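Local coordinates for protein trehalose-6-phosphate phosphatase (Candida albicans, PDB 5DXI) that belongs to the HAD superfamily of phosphatases and holds a magnesium ion, beryllium trifluoride and glucose units where its core meets a smaller domain, at residues Val173-Met176 with Asn181-Val184; Ile120-Thr125 with Ile133-Val138; Lys127-Asn132 with Pro149-Phe154. All blocks are in the same frame, centred on the assembly; numbering follows the deposited sequence.

Interaction 1: Val173-Met176 with Asn181-Val184; sequences VEVM and NIEV. With GLC (alpha-D-glucopyranose), chain C.
M176 and E183 face each other as an antiparallel hydrogen-bonded pair, and their backbones are tied twice: M176 N donates to E183 O at 2.8 Å, and E183 N gives to M176 O at 2.9 Å. Their side chains leave on the same face of the sheet but part in direction. The methionine bends about its last torsion (chi3 -64°), which swings the terminal methyl over the partner strand until CE rests 4.1 Å from E183 CB. The glutamate also starts with CG beside its own N, but a turn at chi2 (-142°) takes the carboxylate away from the methionine and toward a bound glucose. There OE2 approaches the sugar O4, although the separation is so short that its exact length is doubtful. OE1 looks to protein partners instead, in a salt bridge with K136 and weak hydrogen bonds with H90 and T141. N181, on the same face, sends ND2 to O2 of a second glucose.

This is a β hairpin at one margin of a four-stranded antiparallel sheet, with 173-178 outermost. Such a sheet, with helices on one face and ligand on the other, is consistent with the cap domain of HAD phosphatases.

On the helix-covered face the two segments present only aliphatic side chains. V175 and I182 lie side by side and point the same way, CG1 of the valine 3.9 Å from CG2 of the isoleucine. V184 meets V173 at a slant, CG1 against CB at 4.0 Å, while its CA-H points at E174 O (CA to O 3.4 Å). V173 and V184 also touch W113 of helix 113-126, and V175 and I182 press on M160 of helix 149-165.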
ATOM      1  N   VAL A 173       1.674 -18.087   6.703  1.00 37.44           N
ATOM      2  CA  VAL A 173       1.817 -17.197   5.556  1.00 37.00           C
ATOM      3  C   VAL A 173       0.431 -16.768   5.080  1.00 39.01           C
ATOM      4  O   VAL A 173      -0.567 -17.466   5.299  1.00 39.56           O
ATOM      5  CB  VAL A 173       2.574 -17.862   4.391  1.00 35.62           C
ATOM      6  CG1 VAL A 173       3.989 -18.219   4.810  1.00 34.83           C
ATOM      7  CG2 VAL A 173       1.836 -19.098   3.919  1.00 40.76           C
ATOM      8  N   GLU A 174       0.376 -15.607   4.442  1.00 35.77           N
ATOM      9  CA  GLU A 174      -0.861 -15.099   3.884  1.00 35.18           C
ATOM     10  C   GLU A 174      -0.853 -15.330   2.382  1.00 35.51           C
ATOM     11  O   GLU A 174       0.139 -15.037   1.727  1.00 34.40           O
ATOM     12  CB  GLU A 174      -1.023 -13.614   4.174  1.00 36.21           C
ATOM     13  CG  GLU A 174      -2.386 -13.074   3.761  1.00 39.77           C
ATOM     14  CD  GLU A 174      -3.503 -13.632   4.627  1.00 44.66           C
ATOM     15  OE1 GLU A 174      -3.248 -13.886   5.827  1.00 42.90           O
ATOM     16  OE2 GLU A 174      -4.624 -13.828   4.105  1.00 41.72           O
ATOM     17  N   VAL A 175      -1.944 -15.864   1.844  1.00 33.54           N
ATOM     18  CA  VAL A 175      -2.065 -16.043   0.391  1.00 38.30           C
ATOM     19  C   VAL A 175      -2.989 -14.963  -0.172  1.00 35.98           C
ATOM     20  O   VAL A 175      -4.209 -15.023   0.011  1.00 38.35           O
ATOM     21  CB  VAL A 175      -2.606 -17.453   0.007  1.00 40.22           C
ATOM     22  CG1 VAL A 175      -2.712 -17.593  -1.504  1.00 41.44           C
ATOM     23  CG2 VAL A 175      -1.706 -18.553   0.567  1.00 38.64           C
ATOM     24  N   MET A 176      -2.405 -13.979  -0.848  1.00 34.25           N
ATOM     25  CA  MET A 176      -3.143 -12.793  -1.263  1.00 38.29           C
ATOM     26  C   MET A 176      -3.484 -12.830  -2.745  1.00 36.02           C
ATOM     27  O   MET A 176      -2.592 -12.919  -3.571  1.00 34.05           O
ATOM     28  CB  MET A 176      -2.328 -11.521  -1.002  1.00 36.97           C
ATOM     29  CG  MET A 176      -2.287 -11.024   0.425  1.00 42.38           C
ATOM     30  SD  MET A 176      -1.521  -9.380   0.521  1.00 48.26           S
ATOM     31  CE  MET A 176       0.150  -9.731  -0.016  1.00 37.19           C
ATOM     32  N   ASN A 181      -2.729 -11.464  -9.989  1.00 32.61           N
ATOM     33  CA  ASN A 181      -1.603 -12.151  -9.366  1.00 33.66           C
ATOM     34  C   ASN A 181      -2.013 -12.967  -8.146  1.00 30.49           C
ATOM     35  O   ASN A 181      -3.144 -12.884  -7.663  1.00 33.21           O
ATOM     36  CB  ASN A 181      -0.481 -11.143  -8.989  1.00 31.64           C
ATOM     37  CG  ASN A 181      -0.798 -10.294  -7.719  1.00 30.82           C
ATOM     38  OD1 ASN A 181      -1.278 -10.800  -6.711  1.00 32.99           O
ATOM     39  ND2 ASN A 181      -0.499  -9.005  -7.787  1.00 32.85           N
ATOM     40  N   ILE A 182      -1.086 -13.793  -7.681  1.00 35.43           N
ATOM     41  CA  ILE A 182      -1.183 -14.368  -6.358  1.00 34.95           C
ATOM     42  C   ILE A 182       0.115 -13.994  -5.661  1.00 36.49           C
ATOM     43  O   ILE A 182       1.182 -14.095  -6.262  1.00 32.18           O
ATOM     44  CB  ILE A 182      -1.369 -15.894  -6.381  1.00 38.24           C
ATOM     45  CG1 ILE A 182      -2.717 -16.251  -6.999  1.00 36.08           C
ATOM     46  CG2 ILE A 182      -1.328 -16.467  -4.965  1.00 34.69           C
ATOM     47  CD1 ILE A 182      -2.881 -17.728  -7.250  1.00 42.23           C
ATOM     48  N   GLU A 183       0.056 -13.564  -4.419  1.00 33.61           N
ATOM     49  CA  GLU A 183       1.261 -13.239  -3.690  1.00 36.42           C
ATOM     50  C   GLU A 183       1.246 -14.000  -2.395  1.00 34.43           C
ATOM     51  O   GLU A 183       0.213 -14.188  -1.825  1.00 36.47           O
ATOM     52  CB  GLU A 183       1.371 -11.728  -3.435  1.00 34.77           C
ATOM     53  CG  GLU A 183       1.430 -10.858  -4.686  1.00 36.31           C
ATOM     54  CD  GLU A 183       2.368  -9.677  -4.573  1.00 37.18           C
ATOM     55  OE1 GLU A 183       3.352  -9.759  -3.864  1.00 44.27           O
ATOM     56  OE2 GLU A 183       2.130  -8.668  -5.214  1.00 40.47           O
ATOM     57  N   VAL A 184       2.403 -14.451  -1.958  1.00 35.50           N
ATOM     58  CA  VAL A 184       2.547 -15.138  -0.680  1.00 35.72           C
ATOM     59  C   VAL A 184       3.622 -14.475   0.177  1.00 34.37           C
ATOM     60  O   VAL A 184       4.728 -14.206  -0.288  1.00 34.47           O
ATOM     61  CB  VAL A 184       2.898 -16.626  -0.874  1.00 37.36           C
ATOM     62  CG1 VAL A 184       3.076 -17.305   0.472  1.00 36.95           C
ATOM     63  CG2 VAL A 184       1.802 -17.331  -1.680  1.00 36.48           C
TER
HETATM   64  C1  GLC C   2       3.229  -4.974  -9.215  1.00 29.01           C
HETATM   65  C2  GLC C   2       4.450  -5.850  -8.968  1.00 31.87           C
HETATM   66  C3  GLC C   2       4.190  -6.761  -7.764  1.00 29.58           C
HETATM   67  C4  GLC C   2       3.827  -5.908  -6.561  1.00 30.35           C
HETATM   68  C5  GLC C   2       2.611  -5.054  -6.909  1.00 29.08           C
HETATM   69  C6  GLC C   2       2.305  -4.107  -5.764  1.00 30.66           C
HETATM   70  O1  GLC C   2       2.118  -5.779  -9.607  1.00 31.34           O
HETATM   71  O2  GLC C   2       4.705  -6.622 -10.137  1.00 29.35           O
HETATM   72  O3  GLC C   2       5.359  -7.507  -7.458  1.00 29.18           O
HETATM   73  O4  GLC C   2       3.518  -6.742  -5.424  1.00 29.84           O
HETATM   74  O5  GLC C   2       2.874  -4.242  -8.041  1.00 30.92           O
HETATM   75  O6  GLC C   2       3.380  -3.168  -5.638  1.00 28.91           O

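Interaction 2: Ile120-Thr125 with Ile133-Val138. With GLC (alpha-D-glucopyranose), chain C.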
ATOM      1  N   ILE A 120       4.837 -24.878  -6.248  1.00 44.28           N
ATOM      2  CA  ILE A 120       3.434 -24.842  -6.611  1.00 48.43           C
ATOM      3  C   ILE A 120       3.216 -23.848  -7.764  1.00 47.18           C
ATOM      4  O   ILE A 120       2.478 -24.140  -8.709  1.00 49.36           O
ATOM      5  CB  ILE A 120       2.559 -24.489  -5.391  1.00 47.25           C
ATOM      6  CG1 ILE A 120       2.621 -25.638  -4.379  1.00 50.28           C
ATOM      7  CG2 ILE A 120       1.119 -24.204  -5.810  1.00 47.06           C
ATOM      8  CD1 ILE A 120       1.999 -25.331  -3.023  1.00 53.55           C
ATOM      9  N   PHE A 121       3.888 -22.697  -7.695  1.00 45.34           N
ATOM     10  CA  PHE A 121       3.803 -21.678  -8.738  1.00 45.25           C
ATOM     11  C   PHE A 121       4.357 -22.204 -10.065  1.00 48.99           C
ATOM     12  O   PHE A 121       3.841 -21.874 -11.134  1.00 48.82           O
ATOM     13  CB  PHE A 121       4.549 -20.400  -8.330  1.00 44.53           C
ATOM     14  CG  PHE A 121       3.750 -19.476  -7.427  1.00 44.47           C
ATOM     15  CD1 PHE A 121       2.380 -19.640  -7.280  1.00 39.22           C
ATOM     16  CD2 PHE A 121       4.379 -18.444  -6.728  1.00 41.50           C
ATOM     17  CE1 PHE A 121       1.644 -18.794  -6.447  1.00 42.59           C
ATOM     18  CE2 PHE A 121       3.648 -17.587  -5.898  1.00 36.04           C
ATOM     19  CZ  PHE A 121       2.283 -17.766  -5.757  1.00 38.06           C
ATOM     20  N   LYS A 122       5.416 -23.005 -10.003  1.00 46.26           N
ATOM     21  CA  LYS A 122       5.999 -23.562 -11.223  1.00 47.78           C
ATOM     22  C   LYS A 122       5.006 -24.473 -11.953  1.00 50.59           C
ATOM     23  O   LYS A 122       4.920 -24.455 -13.184  1.00 53.31           O
ATOM     24  CB  LYS A 122       7.290 -24.321 -10.908  1.00 45.18           C
ATOM     25  CG  LYS A 122       8.496 -23.422 -10.717  1.00 44.03           C
ATOM     26  CD  LYS A 122       9.733 -24.223 -10.351  1.00 46.54           C
ATOM     27  CE  LYS A 122      10.981 -23.364 -10.408  1.00 48.19           C
ATOM     28  NZ  LYS A 122      12.131 -24.026  -9.728  1.00 49.52           N
ATOM     29  N   TYR A 123       4.246 -25.250 -11.188  1.00 51.64           N
ATOM     30  CA  TYR A 123       3.207 -26.104 -11.753  1.00 53.98           C
ATOM     31  C   TYR A 123       2.126 -25.306 -12.477  1.00 55.82           C
ATOM     32  O   TYR A 123       1.730 -25.653 -13.592  1.00 58.35           O
ATOM     33  CB  TYR A 123       2.576 -26.964 -10.654  1.00 56.81           C
ATOM     34  CG  TYR A 123       1.369 -27.770 -11.097  1.00 60.80           C
ATOM     35  CD1 TYR A 123       1.516 -29.022 -11.684  1.00 61.51           C
ATOM     36  CD2 TYR A 123       0.077 -27.292 -10.886  1.00 60.67           C
ATOM     37  CE1 TYR A 123       0.414 -29.763 -12.078  1.00 63.15           C
ATOM     38  CE2 TYR A 123      -1.033 -28.026 -11.275  1.00 64.16           C
ATOM     39  CZ  TYR A 123      -0.860 -29.261 -11.869  1.00 67.94           C
ATOM     40  OH  TYR A 123      -1.961 -29.992 -12.253  1.00 71.20           O
ATOM     41  N   TYR A 124       1.639 -24.243 -11.848  1.00 52.94           N
ATOM     42  CA  TYR A 124       0.564 -23.472 -12.449  1.00 52.89           C
ATOM     43  C   TYR A 124       1.084 -22.562 -13.550  1.00 51.81           C
ATOM     44  O   TYR A 124       0.341 -22.213 -14.461  1.00 53.61           O
ATOM     45  CB  TYR A 124      -0.195 -22.677 -11.383  1.00 51.14           C
ATOM     46  CG  TYR A 124      -1.079 -23.564 -10.544  1.00 53.58           C
ATOM     47  CD1 TYR A 124      -2.353 -23.915 -10.980  1.00 54.27           C
ATOM     48  CD2 TYR A 124      -0.641 -24.066  -9.326  1.00 53.45           C
ATOM     49  CE1 TYR A 124      -3.163 -24.737 -10.230  1.00 51.69           C
ATOM     50  CE2 TYR A 124      -1.445 -24.886  -8.565  1.00 51.56           C
ATOM     51  CZ  TYR A 124      -2.704 -25.221  -9.021  1.00 54.43           C
ATOM     52  OH  TYR A 124      -3.509 -26.037  -8.259  1.00 56.76           O
ATOM     53  N   THR A 125       2.359 -22.190 -13.475  1.00 51.36           N
ATOM     54  CA  THR A 125       2.984 -21.422 -14.547  1.00 50.57           C
ATOM     55  C   THR A 125       3.039 -22.270 -15.820  1.00 57.47           C
ATOM     56  O   THR A 125       2.729 -21.799 -16.918  1.00 55.72           O
ATOM     57  CB  THR A 125       4.419 -20.959 -14.185  1.00 49.14           C
ATOM     58  OG1 THR A 125       4.373 -20.004 -13.117  1.00 49.44           O
ATOM     59  CG2 THR A 125       5.093 -20.321 -15.380  1.00 43.36           C
ATOM     60  N   ILE A 133       6.687 -16.071 -12.688  1.00 36.98           N
ATOM     61  CA  ILE A 133       6.946 -16.017 -11.259  1.00 36.81           C
ATOM     62  C   ILE A 133       7.900 -14.878 -10.948  1.00 34.94           C
ATOM     63  O   ILE A 133       8.932 -14.749 -11.589  1.00 34.62           O
ATOM     64  CB  ILE A 133       7.566 -17.336 -10.754  1.00 38.00           C
ATOM     65  CG1 ILE A 133       6.582 -18.491 -10.905  1.00 39.21           C
ATOM     66  CG2 ILE A 133       8.018 -17.208  -9.299  1.00 40.02           C
ATOM     67  CD1 ILE A 133       7.216 -19.846 -10.689  1.00 45.03           C
ATOM     68  N   GLU A 134       7.554 -14.057  -9.965  1.00 35.33           N
ATOM     69  CA  GLU A 134       8.461 -13.018  -9.490  1.00 34.41           C
ATOM     70  C   GLU A 134       8.932 -13.386  -8.084  1.00 35.43           C
ATOM     71  O   GLU A 134       8.137 -13.405  -7.143  1.00 30.86           O
ATOM     72  CB  GLU A 134       7.775 -11.650  -9.485  1.00 34.43           C
ATOM     73  CG  GLU A 134       8.670 -10.512  -9.030  1.00 32.08           C
ATOM     74  CD  GLU A 134       7.917  -9.196  -8.875  1.00 35.00           C
ATOM     75  OE1 GLU A 134       6.660  -9.169  -9.016  1.00 31.63           O
ATOM     76  OE2 GLU A 134       8.598  -8.183  -8.624  1.00 34.34           O
ATOM     77  N   ARG A 135      10.222 -13.669  -7.953  1.00 35.27           N
ATOM     78  CA  ARG A 135      10.812 -14.016  -6.664  1.00 36.99           C
ATOM     79  C   ARG A 135      11.456 -12.790  -6.054  1.00 34.18           C
ATOM     80  O   ARG A 135      12.501 -12.337  -6.501  1.00 35.30           O
ATOM     81  CB  ARG A 135      11.846 -15.134  -6.823  1.00 36.50           C
ATOM     82  CG  ARG A 135      11.243 -16.454  -7.255  1.00 38.31           C
ATOM     83  CD  ARG A 135      12.282 -17.450  -7.760  1.00 44.69           C
ATOM     84  NE  ARG A 135      11.593 -18.602  -8.334  1.00 49.34           N
ATOM     85  CZ  ARG A 135      11.317 -18.749  -9.628  1.00 45.78           C
ATOM     86  NH1 ARG A 135      11.717 -17.836 -10.506  1.00 45.30           N
ATOM     87  NH2 ARG A 135      10.658 -19.826 -10.043  1.00 41.17           N
ATOM     88  N   LYS A 136      10.827 -12.231  -5.034  1.00 32.71           N
ATOM     89  CA  LYS A 136      11.446 -11.100  -4.365  1.00 30.24           C
ATOM     90  C   LYS A 136      12.277 -11.664  -3.213  1.00 34.39           C
ATOM     91  O   LYS A 136      12.483 -12.871  -3.154  1.00 35.78           O
ATOM     92  CB  LYS A 136      10.380 -10.110  -3.905  1.00 31.17           C
ATOM     93  CG  LYS A 136       9.461  -9.644  -5.043  1.00 32.78           C
ATOM     94  CD  LYS A 136       8.286  -8.870  -4.462  1.00 34.67           C
ATOM     95  CE  LYS A 136       7.061  -8.971  -5.331  1.00 34.95           C
ATOM     96  NZ  LYS A 136       5.901  -8.234  -4.766  1.00 28.42           N
ATOM     97  N   LYS A 137      12.729 -10.823  -2.288  1.00 29.82           N
ATOM     98  CA  LYS A 137      13.581 -11.323  -1.212  1.00 34.06           C
ATOM     99  C   LYS A 137      12.779 -12.185  -0.246  1.00 33.74           C
ATOM    100  O   LYS A 137      13.217 -13.268   0.147  1.00 34.66           O
ATOM    101  CB  LYS A 137      14.257 -10.174  -0.464  1.00 33.51           C
ATOM    102  CG  LYS A 137      15.319  -9.426  -1.268  1.00 37.34           C
ATOM    103  CD  LYS A 137      16.550  -9.193  -0.404  1.00 40.04           C
ATOM    104  CE  LYS A 137      17.271  -7.905  -0.762  1.00 42.78           C
ATOM    105  NZ  LYS A 137      17.586  -7.136   0.488  1.00 44.88           N
ATOM    106  N   VAL A 138      11.590 -11.721   0.124  1.00 29.35           N
ATOM    107  CA  VAL A 138      10.744 -12.490   1.010  1.00 28.84           C
ATOM    108  C   VAL A 138       9.492 -12.978   0.271  1.00 35.29           C
ATOM    109  O   VAL A 138       9.315 -14.179   0.061  1.00 34.67           O
ATOM    110  CB  VAL A 138      10.341 -11.655   2.246  1.00 27.52           C
ATOM    111  CG1 VAL A 138       9.390 -12.448   3.126  1.00 27.11           C
ATOM    112  CG2 VAL A 138      11.590 -11.247   3.019  1.00 29.91           C
TER
HETATM  113  C1  GLC C   2       3.229  -4.974  -9.215  1.00 29.01           C
HETATM  114  C2  GLC C   2       4.450  -5.850  -8.968  1.00 31.87           C
HETATM  115  C3  GLC C   2       4.190  -6.761  -7.764  1.00 29.58           C
HETATM  116  C4  GLC C   2       3.827  -5.908  -6.561  1.00 30.35           C
HETATM  117  C5  GLC C   2       2.611  -5.054  -6.909  1.00 29.08           C
HETATM  118  C6  GLC C   2       2.305  -4.107  -5.764  1.00 30.66           C
HETATM  119  O1  GLC C   2       2.118  -5.779  -9.607  1.00 31.34           O
HETATM  120  O2  GLC C   2       4.705  -6.622 -10.137  1.00 29.35           O
HETATM  121  O3  GLC C   2       5.359  -7.507  -7.458  1.00 29.18           O
HETATM  122  O4  GLC C   2       3.518  -6.742  -5.424  1.00 29.84           O
HETATM  123  O5  GLC C   2       2.874  -4.242  -8.041  1.00 30.92           O
HETATM  124  O6  GLC C   2       3.380  -3.168  -5.638  1.00 28.91           O
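I133 reaches F121, K122 and T125 with one branch of its side chain. Because CG1 stands anti to the carbonyl carbon (chi1 -65°) and the chain then runs extended, CD1 arrives at the helix surface 3.6 Å from F121 CB. It also meets K122 CG, crossing the lysine at about a right angle, and I133 CG1 lies 3.5 Å from T125 OG1. The other branch, CG2, sits over the centre of one face of the R135 guanidinium.

Among the polar groups, T125 OG1 donates to F121 O at 2.8 Å, from above the carbonyl plane; T125 N reaches the same oxygen from the opposite face. Two bonds therefore grip F121 O, and one of them sets the rotation of the hydroxyl that lies beside I133.

Charge enters at the solvent side, where K122 NZ and R135 NH2 stand 4.5 Å apart. D118 forms a salt bridge with that NH2 and would probably temper the repulsion.

Ligand contacts come from residues pointing elsewhere: E134 OE1 accepts from glucose O3 at 2.6 Å, and K136 NZ donates to O3 at 2.8 Å and to O4 at 2.9 Å.

In the fold, the contact lays helix 113-126 against edge strand 132-135; F121 continues inward to L140, I182 and V184 of the sheet and to L163 of helix 149-165.

Interaction 3: Lys127-Asn132 with Pro149-Phe154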
ATOM      1  N   LYS A 127       1.106 -24.600 -16.606  1.00 57.56           N
ATOM      2  CA  LYS A 127      -0.207 -24.856 -17.163  1.00 54.92           C
ATOM      3  C   LYS A 127      -0.842 -23.498 -17.590  1.00 56.06           C
ATOM      4  O   LYS A 127      -1.986 -23.433 -18.050  1.00 55.76           O
ATOM      5  CB  LYS A 127      -1.049 -25.658 -16.157  1.00 55.09           C
ATOM      6  CG  LYS A 127      -2.541 -25.567 -16.328  1.00 62.88           C
ATOM      7  CD  LYS A 127      -3.349 -26.820 -15.974  1.00 66.63           C
ATOM      8  CE  LYS A 127      -4.527 -27.007 -16.971  1.00 69.94           C
ATOM      9  NZ  LYS A 127      -5.487 -28.136 -16.683  1.00 63.93           N
ATOM     10  N   THR A 128      -0.075 -22.411 -17.501  1.00 53.71           N
ATOM     11  CA  THR A 128      -0.636 -21.103 -17.842  1.00 52.05           C
ATOM     12  C   THR A 128       0.331 -20.261 -18.656  1.00 50.53           C
ATOM     13  O   THR A 128       1.137 -19.507 -18.107  1.00 49.23           O
ATOM     14  CB  THR A 128      -1.049 -20.311 -16.576  1.00 52.19           C
ATOM     15  OG1 THR A 128      -1.841 -21.135 -15.713  1.00 46.06           O
ATOM     16  CG2 THR A 128      -1.861 -19.085 -16.949  1.00 51.62           C
ATOM     17  N   PRO A 129       0.252 -20.395 -19.986  1.00 52.66           N
ATOM     18  CA  PRO A 129       1.111 -19.630 -20.896  1.00 52.11           C
ATOM     19  C   PRO A 129       0.940 -18.121 -20.715  1.00 47.73           C
ATOM     20  O   PRO A 129      -0.189 -17.652 -20.604  1.00 50.49           O
ATOM     21  CB  PRO A 129       0.644 -20.086 -22.290  1.00 50.68           C
ATOM     22  CG  PRO A 129       0.021 -21.418 -22.066  1.00 52.05           C
ATOM     23  CD  PRO A 129      -0.630 -21.331 -20.704  1.00 50.70           C
ATOM     24  N   GLY A 130       2.043 -17.381 -20.688  1.00 45.92           N
ATOM     25  CA  GLY A 130       1.993 -15.943 -20.486  1.00 47.69           C
ATOM     26  C   GLY A 130       2.137 -15.560 -19.017  1.00 47.73           C
ATOM     27  O   GLY A 130       2.379 -14.397 -18.693  1.00 45.31           O
ATOM     28  N   SER A 131       2.001 -16.536 -18.125  1.00 43.76           N
ATOM     29  CA  SER A 131       2.185 -16.279 -16.690  1.00 43.55           C
ATOM     30  C   SER A 131       3.665 -16.359 -16.330  1.00 42.49           C
ATOM     31  O   SER A 131       4.442 -16.976 -17.058  1.00 41.31           O
ATOM     32  CB  SER A 131       1.365 -17.269 -15.853  1.00 43.62           C
ATOM     33  OG  SER A 131       1.925 -18.569 -15.897  1.00 44.48           O
ATOM     34  N   ASN A 132       4.072 -15.713 -15.235  1.00 41.69           N
ATOM     35  CA  ASN A 132       5.442 -15.866 -14.744  1.00 37.06           C
ATOM     36  C   ASN A 132       5.551 -15.650 -13.233  1.00 40.72           C
ATOM     37  O   ASN A 132       4.636 -15.121 -12.594  1.00 36.65           O
ATOM     38  CB  ASN A 132       6.405 -14.916 -15.457  1.00 37.31           C
ATOM     39  CG  ASN A 132       6.280 -13.485 -14.981  1.00 36.93           C
ATOM     40  OD1 ASN A 132       5.272 -12.834 -15.215  1.00 41.74           O
ATOM     41  ND2 ASN A 132       7.328 -12.975 -14.349  1.00 37.15           N
ATOM     42  N   PRO A 149      -7.434 -14.575 -20.230  1.00 61.27           N
ATOM     43  CA  PRO A 149      -8.240 -14.252 -19.051  1.00 60.99           C
ATOM     44  C   PRO A 149      -8.880 -15.475 -18.408  1.00 63.67           C
ATOM     45  O   PRO A 149      -8.748 -15.667 -17.198  1.00 60.95           O
ATOM     46  CB  PRO A 149      -9.314 -13.321 -19.616  1.00 58.35           C
ATOM     47  CG  PRO A 149      -8.636 -12.631 -20.733  1.00 62.07           C
ATOM     48  CD  PRO A 149      -7.710 -13.653 -21.347  1.00 62.41           C
ATOM     49  N   ASP A 150      -9.563 -16.288 -19.206  1.00 63.49           N
ATOM     50  CA  ASP A 150     -10.319 -17.416 -18.672  1.00 62.55           C
ATOM     51  C   ASP A 150      -9.436 -18.489 -18.040  1.00 57.92           C
ATOM     52  O   ASP A 150      -9.677 -18.913 -16.910  1.00 60.85           O
ATOM     53  CB  ASP A 150     -11.185 -18.030 -19.772  1.00 65.33           C
ATOM     54  CG  ASP A 150     -12.271 -17.082 -20.248  1.00 69.24           C
ATOM     55  OD1 ASP A 150     -13.145 -16.726 -19.424  1.00 64.13           O
ATOM     56  OD2 ASP A 150     -12.239 -16.682 -21.435  1.00 70.21           O
ATOM     57  N   LEU A 151      -8.413 -18.926 -18.758  1.00 60.19           N
ATOM     58  CA  LEU A 151      -7.550 -19.970 -18.228  1.00 60.27           C
ATOM     59  C   LEU A 151      -6.783 -19.448 -17.014  1.00 58.30           C
ATOM     60  O   LEU A 151      -6.734 -20.109 -15.976  1.00 58.02           O
ATOM     61  CB  LEU A 151      -6.593 -20.481 -19.305  1.00 59.79           C
ATOM     62  CG  LEU A 151      -5.623 -21.577 -18.862  1.00 57.62           C
ATOM     63  CD1 LEU A 151      -6.394 -22.836 -18.478  1.00 58.12           C
ATOM     64  CD2 LEU A 151      -4.635 -21.867 -19.970  1.00 54.98           C
ATOM     65  N   GLY A 152      -6.210 -18.256 -17.146  1.00 56.00           N
ATOM     66  CA  GLY A 152      -5.507 -17.614 -16.050  1.00 56.50           C
ATOM     67  C   GLY A 152      -6.351 -17.548 -14.790  1.00 55.98           C
ATOM     68  O   GLY A 152      -5.933 -18.028 -13.734  1.00 51.23           O
ATOM     69  N   ASN A 153      -7.556 -16.993 -14.900  1.00 57.38           N
ATOM     70  CA  ASN A 153      -8.452 -16.900 -13.745  1.00 54.89           C
ATOM     71  C   ASN A 153      -8.839 -18.270 -13.197  1.00 55.90           C
ATOM     72  O   ASN A 153      -8.971 -18.453 -11.984  1.00 53.15           O
ATOM     73  CB  ASN A 153      -9.701 -16.099 -14.101  1.00 57.56           C
ATOM     74  CG  ASN A 153      -9.431 -14.608 -14.160  1.00 60.87           C
ATOM     75  OD1 ASN A 153      -9.339 -13.944 -13.126  1.00 63.51           O
ATOM     76  ND2 ASN A 153      -9.299 -14.074 -15.368  1.00 61.22           N
ATOM     77  N   PHE A 154      -9.013 -19.232 -14.096  1.00 58.17           N
ATOM     78  CA  PHE A 154      -9.321 -20.599 -13.701  1.00 59.11           C
ATOM     79  C   PHE A 154      -8.147 -21.209 -12.945  1.00 56.61           C
ATOM     80  O   PHE A 154      -8.317 -21.762 -11.858  1.00 58.60           O
ATOM     81  CB  PHE A 154      -9.664 -21.456 -14.923  1.00 62.04           C
ATOM     82  CG  PHE A 154      -9.949 -22.897 -14.595  1.00 64.71           C
ATOM     83  CD1 PHE A 154     -11.128 -23.259 -13.962  1.00 67.28           C
ATOM     84  CD2 PHE A 154      -9.046 -23.893 -14.941  1.00 66.70           C
ATOM     85  CE1 PHE A 154     -11.394 -24.586 -13.660  1.00 68.75           C
ATOM     86  CE2 PHE A 154      -9.308 -25.221 -14.650  1.00 65.44           C
ATOM     87  CZ  PHE A 154     -10.483 -25.568 -14.007  1.00 71.99           C
TER
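T128 O is gripped twice by S131, whose OG donates at 2.5 Å, in the carbonyl plane, and whose N bonds to it at 3.1 Å. The backbone bond closes a type II β turn from T128 to S131, with P129 and then G130 at its corners; the positive phi of G130 (93°) suits a residue without a side chain. The serine hydroxyl adds a second bond to the usual turn bond and should stiffen the loop between helix 113-126 and strand 132-135.

The first turns of helix 149-165 meet this loop through L151 and G152. Extended from the helix with CG anti to its N (chi1 180°), L151 puts CD2 3.6 Å from K127 O, the carbonyl of the residue where helix 113-126 gives way to loop. The same methyl touches P129 CD at 4.1 Å, the leucine crossing the proline ring at about a right angle. Deeper in, T128 divides its branches: OG1, beside the backbone N (chi1 -49°), bonds to Y124 O in the preceding helix, while CG2 is turned to G152 CA at 4.0 Å. At the start of the second helix D148 OD2 accepts from L151 N, and Q155, one turn on from L151, touches both K127 and T128.

The polar groups discussed here find their bonds beside them in sequence, and between the segments there is only van der Waals contact. The two segments are thus matched by shape, methyls, ring and bare glycine backbone meeting, while the turn's own hydrogen bonds hold its form.

All three interactions belong to the smaller domain, and they grade from buried to surface. Interaction 1 is the buried one and the only one of the three with backbone hydrogen bonds between its segments. Interaction 2 lies at the surface and joins a helix to the opposite edge of the same sheet, mainly through one isoleucine, with a lysine and an arginine meeting beside it; it touches interaction 1, and the two share sheet and glucose. Interaction 3, partly buried and farther from the sugar, joins a turn to a helix by apolar touches. It abuts interaction 2, where S131 OG lies 3.3 Å from T125 CA, but does not touch interaction 1.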